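PDB 4TX3: peptide synthetase, module 7 from Actinoplanes teichomyceticus, which probably recruits cytochrome P450 crosslinking enzymes to the synthetase-bound peptide during teicoplanin assembly, through a domain of the condensation family. Local coordinates for residues E100-L103 against P104-A108; L114-L117 against T118-M121. All coordinates share one frame; numbering follows the deposited sequence.

Contact 1. Residues E100-L103 against P104-A108; sequences EEDL and PARLA
Leu-107 N binds Leu-103 O at 2.8 Å, a nearly straight bond (170° at the hydrogen). One residue earlier, Arg-106 N reaches Asp-102 O at 3.1 Å. The two bonds share the spacing of an alpha-helix, from each carbonyl to the amide four residues on, and they open the first turn.

The side chains of Asp-102 and Arg-106 also form a salt bridge. The carboxylate atom OD2 comes to the edge of the guanidinium at NH1, with the two flat groups turned 76° apart. The two atoms are modelled too close together, so the exact placing of the bridge is doubtful. The other carboxylate oxygen, OD1, accepts a hydrogen bond from Thr-99 N, and this ties the aspartate to the loop that leads in.

Pro-104 lies in the first turn, where a missing N-H is readily tolerated. Its ring leans back over the incoming turn, Pro-104 CD lying 3.3 Å from Glu-100 O and 3.5 Å from Leu-103 CB.

On the buried side the two leucines meet one helical turn apart, Leu-103 CG resting 3.8 Å from Leu-107 CD1. Leu-103 holds CG on the side of its carbonyl carbon (chi1 -177°), pointing it along the helix toward its partner. Both side chains touch Phe-128, while Glu-100 faces elsewhere and pairs with Arg-46. Leucines facing a sheet and charged groups along another flank make this the start of an amphipathic helix laid on a mixed sheet, as in the chloramphenicol acetyltransferase-like fold of condensation domains.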
# COMPACT_ATOMS: atom_id res chain seq x y z
N GLU B 100 3.38 -31.98 12.00
CA GLU B 100 2.82 -31.56 10.72
C GLU B 100 1.46 -32.21 10.46
O GLU B 100 0.56 -31.58 9.89
CB GLU B 100 3.79 -31.86 9.57
CG GLU B 100 5.11 -31.12 9.67
CD GLU B 100 4.95 -29.61 9.53
OE1 GLU B 100 3.96 -29.16 8.94
OE2 GLU B 100 5.84 -28.87 10.02
N GLU B 101 1.30 -33.44 10.92
CA GLU B 101 0.11 -34.21 10.57
C GLU B 101 -1.09 -33.85 11.44
O GLU B 101 -2.22 -33.86 10.96
CB GLU B 101 0.40 -35.72 10.67
CG GLU B 101 1.86 -36.10 10.41
CD GLU B 101 2.32 -35.90 8.96
OE1 GLU B 101 1.55 -35.36 8.13
OE2 GLU B 101 3.47 -36.27 8.65
N ASP B 102 -0.85 -33.52 12.71
CA ASP B 102 -1.96 -33.17 13.59
C ASP B 102 -2.29 -31.67 13.53
O ASP B 102 -3.38 -31.26 13.95
CB ASP B 102 -1.68 -33.61 15.05
CG ASP B 102 -0.60 -32.77 15.74
OD1 ASP B 102 -0.09 -31.78 15.17
OD2 ASP B 102 -0.25 -33.11 16.90
N LEU B 103 -1.35 -30.88 13.01
CA LEU B 103 -1.46 -29.41 12.99
C LEU B 103 -2.73 -28.85 12.32
O LEU B 103 -3.37 -27.96 12.90
CB LEU B 103 -0.22 -28.79 12.31
CG LEU B 103 -0.14 -27.25 12.26
CD1 LEU B 103 -0.12 -26.64 13.67
CD2 LEU B 103 1.07 -26.78 11.46
N PRO B 104 -3.11 -29.35 11.12
CA PRO B 104 -4.34 -28.80 10.53
C PRO B 104 -5.56 -28.95 11.45
O PRO B 104 -6.34 -28.01 11.59
CB PRO B 104 -4.52 -29.63 9.26
CG PRO B 104 -3.13 -30.13 8.94
CD PRO B 104 -2.51 -30.40 10.27
N ALA B 105 -5.69 -30.11 12.08
CA ALA B 105 -6.76 -30.36 13.05
C ALA B 105 -6.74 -29.36 14.20
O ALA B 105 -7.78 -28.82 14.59
CB ALA B 105 -6.66 -31.78 13.59
N ARG B 106 -5.55 -29.12 14.74
CA ARG B 106 -5.39 -28.16 15.84
C ARG B 106 -5.74 -26.72 15.41
O ARG B 106 -6.39 -25.99 16.17
CB ARG B 106 -3.97 -28.22 16.38
CG ARG B 106 -3.64 -29.54 17.08
CD ARG B 106 -2.29 -29.47 17.75
NE ARG B 106 -2.37 -29.95 19.13
CZ ARG B 106 -1.85 -31.10 19.54
NH1 ARG B 106 -1.20 -31.87 18.69
NH2 ARG B 106 -1.98 -31.46 20.81
N LEU B 107 -5.28 -26.33 14.22
CA LEU B 107 -5.59 -25.03 13.64
C LEU B 107 -7.10 -24.82 13.50
O LEU B 107 -7.63 -23.75 13.83
CB LEU B 107 -4.91 -24.87 12.29
CG LEU B 107 -3.43 -24.58 12.44
CD1 LEU B 107 -2.69 -24.66 11.11
CD2 LEU B 107 -3.28 -23.21 13.07
N ALA B 108 -7.77 -25.86 13.01
CA ALA B 108 -9.21 -25.82 12.79
C ALA B 108 -9.98 -25.68 14.10
O ALA B 108 -10.90 -24.86 14.20
CB ALA B 108 -9.67 -27.06 12.05

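Contact 2. Residues L114-L117 against T118-M121; sequences LFDL and TRDM
Asp-116 and Asp-120 trade backbone and side-chain bonds across a compact turn. Among the backbone bonds, Asp-116 O is gripped twice, by Arg-119 N at 2.9 Å and by Asp-120 N at 2.8 Å. The first donor sits above the carbonyl plane and the second lies closer to it, so two successive amides converge on one oxygen.

Side-chain to backbone bonds close the turn from both ends. Asp-120 OD2 accepts from Asp-116 N (3.1 Å), which approaches from above the carboxylate plane. Asp-116 OD1 in turn accepts from Thr-118 N at 3.1 Å. That last bond, from an aspartate to the amide two residues on, defines an Asx turn; overlaid on the type I beta turn of residues 116-119, it makes the arrangement an Asx motif, here linking helix 103-112 to strand 123-129.

The same OD1 also receives the hydroxyl of Thr-118. Thr-118 OG1 lies between its own backbone N and carbonyl carbon (chi1 57°), pointing back over the aspartate; the modelled separation is very short and its precise value is doubtful.

Of the ionic contacts, Asp-116 OD2 pairs with Arg-119 NH1 at 2.7 Å, approaching over one face of the guanidinium with the planes 87° apart. The positive charge probably helps offset the nearness of the two carboxylates, Asp-116 OD2 lying 5.5 Å from Asp-120 OD2.

Phe-115 CD2 lies 3.5 Å from Met-121 O; beyond the turn, the ring makes a cation-pi contact with Arg-124 and an edge-to-face one with His-40.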
# COMPACT_ATOMS: atom_id res chain seq x y z
N LEU B 114 -15.94 -20.93 19.88
CA LEU B 114 -16.89 -19.82 19.93
C LEU B 114 -16.48 -18.76 20.95
O LEU B 114 -15.87 -19.08 21.97
CB LEU B 114 -18.30 -20.35 20.24
CG LEU B 114 -18.85 -21.31 19.17
CD1 LEU B 114 -20.28 -21.70 19.46
CD2 LEU B 114 -18.71 -20.72 17.77
N PHE B 115 -16.78 -17.50 20.65
CA PHE B 115 -16.58 -16.39 21.59
C PHE B 115 -17.86 -16.11 22.38
O PHE B 115 -18.96 -16.19 21.82
CB PHE B 115 -16.16 -15.10 20.86
CG PHE B 115 -14.81 -15.19 20.18
CD1 PHE B 115 -14.70 -15.67 18.87
CD2 PHE B 115 -13.65 -14.78 20.84
CE1 PHE B 115 -13.48 -15.75 18.23
CE2 PHE B 115 -12.40 -14.86 20.20
CZ PHE B 115 -12.32 -15.34 18.91
N ASP B 116 -17.73 -15.77 23.66
CA ASP B 116 -18.82 -15.07 24.36
C ASP B 116 -18.45 -13.59 24.47
O ASP B 116 -17.75 -13.18 25.40
CB ASP B 116 -19.10 -15.69 25.73
CG ASP B 116 -20.05 -14.84 26.59
OD1 ASP B 116 -20.71 -13.91 26.09
OD2 ASP B 116 -20.13 -15.12 27.80
N LEU B 117 -18.92 -12.81 23.50
CA LEU B 117 -18.55 -11.40 23.38
C LEU B 117 -18.95 -10.52 24.58
O LEU B 117 -18.54 -9.36 24.67
CB LEU B 117 -19.16 -10.83 22.10
CG LEU B 117 -18.68 -11.65 20.90
CD1 LEU B 117 -19.53 -11.44 19.65
CD2 LEU B 117 -17.22 -11.30 20.64
N THR B 118 -19.74 -11.06 25.51
CA THR B 118 -20.06 -10.29 26.72
C THR B 118 -18.92 -10.34 27.75
O THR B 118 -18.81 -9.46 28.58
CB THR B 118 -21.38 -10.76 27.39
OG1 THR B 118 -21.30 -12.16 27.69
CG2 THR B 118 -22.53 -10.56 26.45
N ARG B 119 -18.06 -11.36 27.69
CA ARG B 119 -16.97 -11.44 28.65
C ARG B 119 -15.60 -11.77 28.05
O ARG B 119 -14.60 -11.72 28.75
CB ARG B 119 -17.31 -12.45 29.76
CG ARG B 119 -17.41 -13.93 29.34
CD ARG B 119 -17.72 -14.84 30.54
NE ARG B 119 -18.93 -14.39 31.25
CZ ARG B 119 -20.12 -14.97 31.15
NH1 ARG B 119 -20.27 -16.05 30.38
NH2 ARG B 119 -21.16 -14.49 31.82
N ASP B 120 -15.54 -12.11 26.76
CA ASP B 120 -14.26 -12.42 26.12
C ASP B 120 -13.78 -11.30 25.21
O ASP B 120 -14.58 -10.63 24.57
CB ASP B 120 -14.35 -13.70 25.27
CG ASP B 120 -14.70 -14.93 26.07
OD1 ASP B 120 -14.43 -14.97 27.30
OD2 ASP B 120 -15.23 -15.89 25.45
N MET B 121 -12.47 -11.11 25.13
CA MET B 121 -11.90 -10.27 24.08
C MET B 121 -12.20 -10.92 22.71
O MET B 121 -12.20 -12.14 22.59
CB MET B 121 -10.39 -10.09 24.28
CG MET B 121 -10.00 -9.69 25.69
SD MET B 121 -10.25 -7.95 26.01
CE MET B 121 -10.18 -7.90 27.80

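In the fold
After strand 96-97 at one margin of the five-stranded mixed sheet, the chain passes into contact 1, where a short turn becomes helix 103-112. Contact 2 follows once that helix has ended, reversing the chain so that it can return as strand 123-129, parallel to 96-97. The two therefore stand in series at the two ends of one beta-alpha-beta crossover, neither enclosing nor crossing the other. Their centres are about 24 Å apart and their nearest atoms about 9 Å, without touching. Contact 1 sets the helix against the sheet through Phe-128, and contact 2 joins the returning connection to Arg-31 and Phe-74.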